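Local structure of putative protease (Parabacteroides distasonis ATCC 8503, 3KD4) at residues I372-I380 and C392-G400; L422-P433 and N464-N475. The protein is a putative exported protease whose activity and substrate remain unestablished. All blocks are in the same frame, centred on the assembly; numbering follows the deposited sequence.

Overall arrangement
Both contacts belong to the C-terminal beta region of the chain, their centres 8 Å apart and each about 31 to 32 Å from the centre of the molecule. Contact 2 pairs two inner strands of a five-stranded mixed sheet, and contact 1 lays residues 392-400 against its edge strand, 370-380, which runs parallel to 423-433. The two are stitched together where Val378 O lies 2.7 Å from Thr432 N and where Tyr429 OH, at 2.6 Å from Pro395 O, probably makes a hydrogen bond. Leu394 CD2 also packs on Val431 CG2 at 3.5 Å. Residues 392-400 thus lean on strands 370-380 and 423-433. No ligand or catalytic site is defined near either contact.

Contact 1: residues I372-I380 and C392-G400; sequences IKESRSVAI and CVLPAISAG
Arg376 turns its CG beside its own backbone N (chi1 -66°) and bends again at chi2 (-75°), which folds the guanidinium over Ile397, whose CG2 lies under one face, 3.7 Å from NH2. Residues 372-380 form the edge strand of a mixed beta sheet, and residues 392-400, largely without regular structure, run antiparallel across its side chains instead of pairing with its backbone. Within the strand, Arg376 NH2 makes a salt bridge to Glu374 OE1 (2.7 Å), which it meets nearly along the C-O bond, while NH1 donates to Ser375 O. Waters carry the polar link across: one accepts from Arg376 NE and donates to Ala396 O, a second joins NH2 to Ser398 OG, and a third donates to Glu374 OE2 (2.6 Å) and accepts from Ala399 N. A leucine in place of Arg376 would probably leave Glu374 OE1 without its charged mate and break the two water bridges that Arg376 makes. Elsewhere the contact is apolar. Val378 CG2 reaches toward CD of the Pro395 ring, 3.8 Å away, and Leu394, which also touches Tyr429 and Val431, closes in beside them. Cys392 and Ile380 share Phe504 of strand 501-505 as a neighbour. At this end of the contact, Ile380 CD1 sits 3.4 Å from Cys392 SG.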
loop_
_atom_site.group_PDB
_atom_site.type_symbol
_atom_site.label_atom_id
_atom_site.label_comp_id
_atom_site.label_asym_id
_atom_site.label_seq_id
_atom_site.Cartn_x
_atom_site.Cartn_y
_atom_site.Cartn_z
ATOM N N ILE A 372 -1.432 17.121 15.521
ATOM C CA ILE A 372 -0.978 18.319 14.811
ATOM C C ILE A 372 -1.309 19.593 15.617
ATOM O O ILE A 372 -2.410 19.776 16.138
ATOM C CB ILE A 372 -1.531 18.376 13.373
ATOM C CG1 ILE A 372 -0.822 17.304 12.532
ATOM C CG2 ILE A 372 -1.269 19.752 12.720
ATOM C CD1 ILE A 372 -1.618 16.840 11.466
ATOM N N LYS A 373 -0.302 20.439 15.772
ATOM C CA LYS A 373 -0.482 21.692 16.500
ATOM C C LYS A 373 0.301 22.742 15.762
ATOM O O LYS A 373 1.512 22.638 15.659
ATOM C CB LYS A 373 -0.015 21.557 17.944
ATOM C CG LYS A 373 -0.240 22.820 18.789
ATOM C CD LYS A 373 -0.066 22.492 20.278
ATOM C CE LYS A 373 -0.394 23.694 21.164
ATOM N NZ LYS A 373 -1.154 23.249 22.387
ATOM N N GLU A 374 -0.407 23.715 15.190
ATOM C CA GLU A 374 0.222 24.769 14.427
ATOM C C GLU A 374 -0.344 26.141 14.751
ATOM O O GLU A 374 -1.433 26.273 15.325
ATOM C CB GLU A 374 0.074 24.499 12.949
ATOM C CG GLU A 374 0.786 23.223 12.497
ATOM C CD GLU A 374 1.058 23.216 11.006
ATOM O OE1 GLU A 374 1.004 24.309 10.362
ATOM O OE2 GLU A 374 1.320 22.121 10.472
ATOM N N SER A 375 0.431 27.144 14.353
ATOM C CA SER A 375 0.134 28.554 14.570
ATOM C C SER A 375 0.360 29.324 13.288
ATOM O O SER A 375 1.264 29.014 12.536
ATOM C CB SER A 375 1.081 29.111 15.631
ATOM O OG SER A 375 0.598 28.739 16.910
ATOM N N ARG A 376 -0.478 30.321 13.049
ATOM C CA ARG A 376 -0.302 31.241 11.943
ATOM C C ARG A 376 -0.620 32.664 12.401
ATOM O O ARG A 376 -1.483 32.878 13.261
ATOM C CB ARG A 376 -1.232 30.890 10.781
ATOM C CG ARG A 376 -0.963 29.584 10.113
ATOM C CD ARG A 376 0.254 29.637 9.212
ATOM N NE ARG A 376 0.447 28.365 8.527
ATOM C CZ ARG A 376 0.945 27.271 9.093
ATOM N NH1 ARG A 376 1.321 27.285 10.374
ATOM N NH2 ARG A 376 1.074 26.155 8.376
ATOM N N SER A 377 0.086 33.632 11.822
ATOM C CA SER A 377 -0.201 35.037 12.056
ATOM C C SER A 377 -0.806 35.626 10.800
ATOM O O SER A 377 -0.379 35.298 9.683
ATOM C CB SER A 377 1.071 35.805 12.413
ATOM O OG SER A 377 1.546 35.379 13.676
ATOM N N VAL A 378 -1.790 36.498 10.985
ATOM C CA VAL A 378 -2.455 37.138 9.881
ATOM C C VAL A 378 -2.677 38.624 10.166
ATOM O O VAL A 378 -3.274 38.996 11.172
ATOM C CB VAL A 378 -3.817 36.467 9.608
ATOM C CG1 VAL A 378 -4.486 37.122 8.438
ATOM C CG2 VAL A 378 -3.629 34.973 9.353
ATOM N N ALA A 379 -2.196 39.458 9.254
ATOM C CA ALA A 379 -2.435 40.900 9.296
ATOM C C ALA A 379 -3.522 41.250 8.283
ATOM O O ALA A 379 -3.606 40.644 7.221
ATOM C CB ALA A 379 -1.143 41.649 8.980
ATOM N N ILE A 380 -4.381 42.198 8.612
ATOM C CA ILE A 380 -5.328 42.703 7.625
ATOM C C ILE A 380 -5.229 44.214 7.582
ATOM O O ILE A 380 -5.384 44.876 8.615
ATOM C CB ILE A 380 -6.794 42.365 7.937
ATOM C CG1 ILE A 380 -6.935 40.938 8.427
ATOM C CG2 ILE A 380 -7.654 42.586 6.696
ATOM C CD1 ILE A 380 -8.258 40.679 9.021
ATOM N N CYS A 392 -11.337 38.234 5.222
ATOM C CA CYS A 392 -10.077 37.648 5.665
ATOM C C CYS A 392 -10.176 36.116 5.650
ATOM O O CYS A 392 -10.870 35.549 6.474
ATOM C CB CYS A 392 -9.803 38.128 7.081
ATOM S SG CYS A 392 -8.292 37.475 7.807
ATOM N N VAL A 393 -9.506 35.466 4.703
ATOM C CA VAL A 393 -9.480 34.009 4.655
ATOM C C VAL A 393 -8.280 33.545 5.480
ATOM O O VAL A 393 -7.154 33.834 5.132
ATOM C CB VAL A 393 -9.424 33.484 3.214
ATOM C CG1 VAL A 393 -9.496 31.942 3.179
ATOM C CG2 VAL A 393 -10.587 34.065 2.411
ATOM N N LEU A 394 -8.527 32.886 6.610
ATOM C CA LEU A 394 -7.433 32.364 7.420
ATOM C C LEU A 394 -6.787 31.214 6.615
ATOM O O LEU A 394 -7.490 30.335 6.122
ATOM C CB LEU A 394 -7.949 31.865 8.767
ATOM C CG LEU A 394 -8.640 32.894 9.653
ATOM C CD1 LEU A 394 -9.413 32.211 10.808
ATOM C CD2 LEU A 394 -7.625 33.939 10.147
ATOM N N PRO A 395 -5.456 31.229 6.444
ATOM C CA PRO A 395 -4.893 30.206 5.545
ATOM C C PRO A 395 -5.003 28.777 6.078
ATOM O O PRO A 395 -4.844 28.549 7.265
ATOM C CB PRO A 395 -3.427 30.617 5.419
ATOM C CG PRO A 395 -3.149 31.436 6.626
ATOM C CD PRO A 395 -4.422 32.132 6.989
ATOM N N ALA A 396 -5.282 27.824 5.200
ATOM C CA ALA A 396 -5.279 26.412 5.578
ATOM C C ALA A 396 -3.858 25.967 5.833
ATOM O O ALA A 396 -2.931 26.485 5.216
ATOM C CB ALA A 396 -5.885 25.580 4.473
ATOM N N ILE A 397 -3.675 25.023 6.742
ATOM C CA ILE A 397 -2.369 24.393 6.911
ATOM C C ILE A 397 -2.290 23.205 5.952
ATOM O O ILE A 397 -3.305 22.830 5.375
ATOM C CB ILE A 397 -2.133 23.933 8.355
ATOM C CG1 ILE A 397 -3.036 22.743 8.718
ATOM C CG2 ILE A 397 -2.342 25.092 9.311
ATOM C CD1 ILE A 397 -2.633 22.056 9.993
ATOM N N SER A 398 -1.093 22.614 5.819
ATOM C CA SER A 398 -0.820 21.507 4.876
ATOM C C SER A 398 -0.878 20.120 5.474
ATOM O O SER A 398 -1.425 19.186 4.876
ATOM C CB SER A 398 0.592 21.647 4.333
ATOM O OG SER A 398 0.812 22.960 3.908
ATOM N N ALA A 399 -0.243 19.980 6.631
ATOM C CA ALA A 399 -0.109 18.700 7.301
ATOM C C ALA A 399 -1.456 18.235 7.842
ATOM O O ALA A 399 -2.313 19.042 8.195
ATOM C CB ALA A 399 0.908 18.816 8.434
ATOM N N GLY A 400 -1.644 16.920 7.905
ATOM C CA GLY A 400 -2.834 16.359 8.505
ATOM C C GLY A 400 -3.979 16.202 7.522
ATOM O O GLY A 400 -3.755 15.892 6.345
HETATM O O HOH W 1 1.202 22.395 7.937
HETATM O O HOH W 2 0.919 25.065 5.953
HETATM O O HOH W 3 -0.338 28.024 6.095
#

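Contact 2: residues L422-P433 and N464-N475; sequences LIREEVTYTVTP and NTIEVVRTIELN
Strands 423-433 and 465-474 run antiparallel, their axes 4.5 Å apart at closest approach and their directions 155° apart, and ten backbone hydrogen bonds join the pairs from Ile423-Leu474 to Val431-Ile466. Tyr429 N to Val468 O is almost straight, at 2.8 Å. At the non-hydrogen-bonded pairs, CA-H groups approach carbonyls of the facing strand, as where Thr471 CA lies 3.2 Å from Glu425 O. These are inner neighbours of a mixed five-stranded sheet: strand 370-380 lies next to 423-433, and strand 453-462 next to 465-474. One face, carrying Ile423, Glu425, Val427, Tyr429 and Val431 with Leu474, Ile472, Arg470, Val468 and Ile466, is buried, with helix 481-495 covering part of it and strand 501-505 another. On that face Ile472 CG2 lies alongside the aliphatic stem of Glu425, 3.7 Å from CG, while the carboxylate turns to Ile401 N. Tyr429 and Arg470 slant across each other, CE1 to CD 3.9 Å, with ring and guanidinium planes 35° apart. A water lying in both planes donates to Tyr429 OH and accepts from Arg470 NH1; the Tyr429 hydroxyl is also hydrogen-bonded to Pro395 O, and Arg470 makes a cation-pi contact with Trp494 and donates to its carbonyl. The opposite face is more polar. Here Glu426 CG, anti to its own N (chi1 174°), reaches Val469 CG1 at 3.9 Å, and its carboxylate pairs with Lys373. Farther along, Thr428 CG2 passes obliquely over Glu467, 3.8 Å from OE2.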
loop_
_atom_site.group_PDB
_atom_site.type_symbol
_atom_site.label_atom_id
_atom_site.label_comp_id
_atom_site.label_asym_id
_atom_site.label_seq_id
_atom_site.Cartn_x
_atom_site.Cartn_y
_atom_site.Cartn_z
ATOM N N LEU A 422 -6.050 7.897 12.896
ATOM C CA LEU A 422 -6.768 8.776 13.809
ATOM C C LEU A 422 -5.968 10.078 13.849
ATOM O O LEU A 422 -4.763 10.094 13.521
ATOM C CB LEU A 422 -6.894 8.187 15.197
ATOM C CG LEU A 422 -7.574 6.819 15.242
ATOM C CD1 LEU A 422 -7.676 6.365 16.720
ATOM C CD2 LEU A 422 -8.926 6.846 14.578
ATOM N N ILE A 423 -6.623 11.176 14.232
ATOM C CA ILE A 423 -5.938 12.439 14.203
ATOM C C ILE A 423 -6.563 13.410 15.195
ATOM O O ILE A 423 -7.783 13.326 15.529
ATOM C CB ILE A 423 -5.955 13.034 12.762
ATOM C CG1 ILE A 423 -4.875 14.113 12.615
ATOM C CG2 ILE A 423 -7.385 13.549 12.415
ATOM C CD1 ILE A 423 -4.166 14.114 11.278
ATOM N N ARG A 424 -5.703 14.305 15.671
ATOM C CA ARG A 424 -6.107 15.426 16.500
ATOM C C ARG A 424 -5.321 16.630 16.045
ATOM O O ARG A 424 -4.068 16.602 16.040
ATOM C CB ARG A 424 -5.803 15.171 17.969
ATOM C CG ARG A 424 -6.407 13.914 18.547
ATOM C CD ARG A 424 -5.888 13.664 19.967
ATOM N NE ARG A 424 -6.641 14.330 21.030
ATOM C CZ ARG A 424 -6.370 15.546 21.476
ATOM N NH1 ARG A 424 -5.378 16.229 20.928
ATOM N NH2 ARG A 424 -7.086 16.074 22.464
ATOM N N GLU A 425 -6.030 17.691 15.658
ATOM C CA GLU A 425 -5.354 18.901 15.186
ATOM C C GLU A 425 -5.844 20.148 15.900
ATOM O O GLU A 425 -7.035 20.282 16.186
ATOM C CB GLU A 425 -5.535 19.095 13.685
ATOM C CG GLU A 425 -5.470 17.846 12.886
ATOM C CD GLU A 425 -5.319 18.080 11.407
ATOM O OE1 GLU A 425 -5.261 19.252 10.953
ATOM O OE2 GLU A 425 -5.253 17.054 10.690
ATOM N N GLU A 426 -4.912 21.050 16.180
ATOM C CA GLU A 426 -5.245 22.366 16.686
ATOM C C GLU A 426 -4.478 23.407 15.899
ATOM O O GLU A 426 -3.246 23.315 15.787
ATOM C CB GLU A 426 -4.904 22.481 18.152
ATOM C CG GLU A 426 -5.103 23.887 18.682
ATOM C CD GLU A 426 -4.600 24.035 20.096
ATOM O OE1 GLU A 426 -3.378 23.848 20.316
ATOM O OE2 GLU A 426 -5.428 24.310 20.983
ATOM N N VAL A 427 -5.201 24.387 15.345
ATOM C CA VAL A 427 -4.566 25.470 14.612
ATOM C C VAL A 427 -5.000 26.790 15.257
ATOM O O VAL A 427 -6.204 27.059 15.373
ATOM C CB VAL A 427 -4.934 25.471 13.108
ATOM C CG1 VAL A 427 -4.161 26.598 12.368
ATOM C CG2 VAL A 427 -4.639 24.096 12.487
ATOM N N THR A 428 -4.018 27.592 15.670
ATOM C CA THR A 428 -4.265 28.871 16.321
ATOM C C THR A 428 -3.852 30.015 15.418
ATOM O O THR A 428 -2.688 30.122 15.047
ATOM C CB THR A 428 -3.502 28.964 17.620
ATOM O OG1 THR A 428 -3.980 27.944 18.493
ATOM C CG2 THR A 428 -3.699 30.349 18.292
ATOM N N TYR A 429 -4.808 30.878 15.066
ATOM C CA TYR A 429 -4.519 32.022 14.207
ATOM C C TYR A 429 -4.482 33.267 15.084
ATOM O O TYR A 429 -5.351 33.452 15.919
ATOM C CB TYR A 429 -5.587 32.206 13.131
ATOM C CG TYR A 429 -5.729 31.069 12.164
ATOM C CD1 TYR A 429 -6.584 30.002 12.428
ATOM C CD2 TYR A 429 -5.006 31.048 10.994
ATOM C CE1 TYR A 429 -6.700 28.942 11.541
ATOM C CE2 TYR A 429 -5.113 29.998 10.097
ATOM C CZ TYR A 429 -5.968 28.948 10.372
ATOM O OH TYR A 429 -6.067 27.911 9.475
ATOM N N THR A 430 -3.462 34.103 14.926
ATOM C CA THR A 430 -3.470 35.391 15.590
ATOM C C THR A 430 -3.649 36.430 14.489
ATOM O O THR A 430 -2.816 36.553 13.575
ATOM C CB THR A 430 -2.212 35.651 16.432
ATOM O OG1 THR A 430 -2.115 34.649 17.452
ATOM C CG2 THR A 430 -2.295 37.026 17.105
ATOM N N VAL A 431 -4.785 37.107 14.548
ATOM C CA VAL A 431 -5.180 38.012 13.508
ATOM C C VAL A 431 -5.059 39.445 14.028
ATOM O O VAL A 431 -5.645 39.778 15.060
ATOM C CB VAL A 431 -6.634 37.741 13.065
ATOM C CG1 VAL A 431 -7.019 38.727 11.987
ATOM C CG2 VAL A 431 -6.781 36.300 12.582
ATOM N N THR A 432 -4.287 40.268 13.323
ATOM C CA THR A 432 -4.191 41.689 13.656
ATOM C C THR A 432 -4.840 42.532 12.548
ATOM O O THR A 432 -4.233 42.791 11.510
ATOM C CB THR A 432 -2.756 42.126 13.911
ATOM O OG1 THR A 432 -2.193 41.327 14.959
ATOM C CG2 THR A 432 -2.719 43.619 14.346
ATOM N N PRO A 433 -6.096 42.938 12.754
ATOM C CA PRO A 433 -6.733 43.828 11.772
ATOM C C PRO A 433 -6.217 45.276 11.849
ATOM O O PRO A 433 -5.781 45.722 12.919
ATOM C CB PRO A 433 -8.209 43.782 12.160
ATOM C CG PRO A 433 -8.205 43.446 13.636
ATOM C CD PRO A 433 -6.952 42.664 13.920
ATOM N N ASN A 464 -5.870 44.486 20.336
ATOM C CA ASN A 464 -6.102 44.690 18.916
ATOM C C ASN A 464 -5.694 43.474 18.075
ATOM O O ASN A 464 -5.279 43.626 16.922
ATOM C CB ASN A 464 -5.350 45.923 18.449
ATOM C CG ASN A 464 -3.906 45.865 18.780
ATOM O OD1 ASN A 464 -3.330 44.784 18.940
ATOM N ND2 ASN A 464 -3.296 47.036 18.933
ATOM N N THR A 465 -5.758 42.280 18.668
ATOM C CA THR A 465 -5.690 41.044 17.890
ATOM C C THR A 465 -6.970 40.248 18.107
ATOM O O THR A 465 -7.722 40.457 19.074
ATOM C CB THR A 465 -4.513 40.128 18.288
ATOM O OG1 THR A 465 -4.741 39.630 19.613
ATOM C CG2 THR A 465 -3.168 40.864 18.224
ATOM N N ILE A 466 -7.205 39.313 17.202
ATOM C CA ILE A 466 -8.256 38.327 17.385
ATOM C C ILE A 466 -7.602 36.957 17.248
ATOM O O ILE A 466 -6.868 36.701 16.284
ATOM C CB ILE A 466 -9.345 38.457 16.331
ATOM C CG1 ILE A 466 -9.982 39.847 16.408
ATOM C CG2 ILE A 466 -10.388 37.317 16.477
ATOM C CD1 ILE A 466 -10.612 40.263 15.062
ATOM N N GLU A 467 -7.861 36.104 18.236
ATOM C CA GLU A 467 -7.367 34.758 18.224
ATOM C C GLU A 467 -8.438 33.804 17.756
ATOM O O GLU A 467 -9.499 33.711 18.369
ATOM C CB GLU A 467 -6.942 34.352 19.621
ATOM C CG GLU A 467 -6.391 32.941 19.666
ATOM C CD GLU A 467 -6.341 32.385 21.068
ATOM O OE1 GLU A 467 -7.400 32.423 21.771
ATOM O OE2 GLU A 467 -5.260 31.877 21.441
ATOM N N VAL A 468 -8.137 33.044 16.710
ATOM C CA VAL A 468 -9.068 32.041 16.241
ATOM C C VAL A 468 -8.458 30.674 16.472
ATOM O O VAL A 468 -7.385 30.410 15.944
ATOM C CB VAL A 468 -9.366 32.235 14.743
ATOM C CG1 VAL A 468 -10.384 31.172 14.263
ATOM C CG2 VAL A 468 -9.876 33.641 14.483
ATOM N N VAL A 469 -9.124 29.802 17.235
ATOM C CA VAL A 469 -8.616 28.423 17.421
ATOM C C VAL A 469 -9.550 27.412 16.732
ATOM O O VAL A 469 -10.740 27.359 17.021
ATOM C CB VAL A 469 -8.425 28.052 18.914
ATOM C CG1 VAL A 469 -7.844 26.632 19.068
ATOM C CG2 VAL A 469 -7.546 29.085 19.635
ATOM N N ARG A 470 -9.005 26.635 15.807
ATOM C CA ARG A 470 -9.751 25.541 15.181
ATOM C C ARG A 470 -9.188 24.215 15.661
ATOM O O ARG A 470 -7.975 24.040 15.644
ATOM C CB ARG A 470 -9.641 25.617 13.657
ATOM C CG ARG A 470 -10.032 26.977 13.054
ATOM C CD ARG A 470 -10.040 26.880 11.558
ATOM N NE ARG A 470 -11.216 26.123 11.144
ATOM C CZ ARG A 470 -11.260 25.255 10.144
ATOM N NH1 ARG A 470 -10.182 24.966 9.438
ATOM N NH2 ARG A 470 -12.406 24.663 9.867
ATOM N N THR A 471 -10.067 23.304 16.086
ATOM C CA THR A 471 -9.703 21.946 16.464
ATOM C C THR A 471 -10.536 20.887 15.726
ATOM O O THR A 471 -11.724 21.119 15.377
ATOM C CB THR A 471 -9.871 21.710 17.988
ATOM O OG1 THR A 471 -11.265 21.592 18.301
ATOM C CG2 THR A 471 -9.281 22.880 18.786
ATOM N N ILE A 472 -9.903 19.739 15.444
ATOM C CA ILE A 472 -10.610 18.550 14.968
ATOM C C ILE A 472 -10.041 17.316 15.631
ATOM O O ILE A 472 -8.833 17.235 15.800
ATOM C CB ILE A 472 -10.586 18.418 13.434
ATOM C CG1 ILE A 472 -11.342 17.137 12.990
ATOM C CG2 ILE A 472 -9.137 18.505 12.838
ATOM C CD1 ILE A 472 -11.614 17.072 11.493
ATOM N N GLU A 473 -10.903 16.382 16.043
ATOM C CA GLU A 473 -10.442 15.065 16.445
ATOM C C GLU A 473 -11.287 14.032 15.727
ATOM O O GLU A 473 -12.512 14.186 15.621
ATOM C CB GLU A 473 -10.512 14.863 17.952
ATOM C CG GLU A 473 -11.911 14.985 18.503
ATOM C CD GLU A 473 -11.984 14.782 20.017
ATOM O OE1 GLU A 473 -11.080 15.271 20.746
ATOM O OE2 GLU A 473 -12.969 14.146 20.466
ATOM N N LEU A 474 -10.625 13.020 15.174
ATOM C CA LEU A 474 -11.302 11.916 14.576
ATOM C C LEU A 474 -10.807 10.665 15.310
ATOM O O LEU A 474 -9.598 10.387 15.357
ATOM C CB LEU A 474 -11.050 11.875 13.062
ATOM C CG LEU A 474 -11.544 13.034 12.199
ATOM C CD1 LEU A 474 -11.137 12.824 10.708
ATOM C CD2 LEU A 474 -13.069 13.244 12.298
ATOM N N ASN A 475 -11.748 9.934 15.909
ATOM C CA ASN A 475 -11.430 8.859 16.858
ATOM C C ASN A 475 -11.786 7.443 16.406
ATOM O O ASN A 475 -11.740 6.535 17.184
ATOM C CB ASN A 475 -12.127 9.133 18.175
ATOM C CG ASN A 475 -11.793 10.504 18.738
ATOM O OD1 ASN A 475 -10.617 10.900 18.799
ATOM N ND2 ASN A 475 -12.834 11.242 19.171
HETATM O O HOH W 4 -7.292 25.375 9.873
#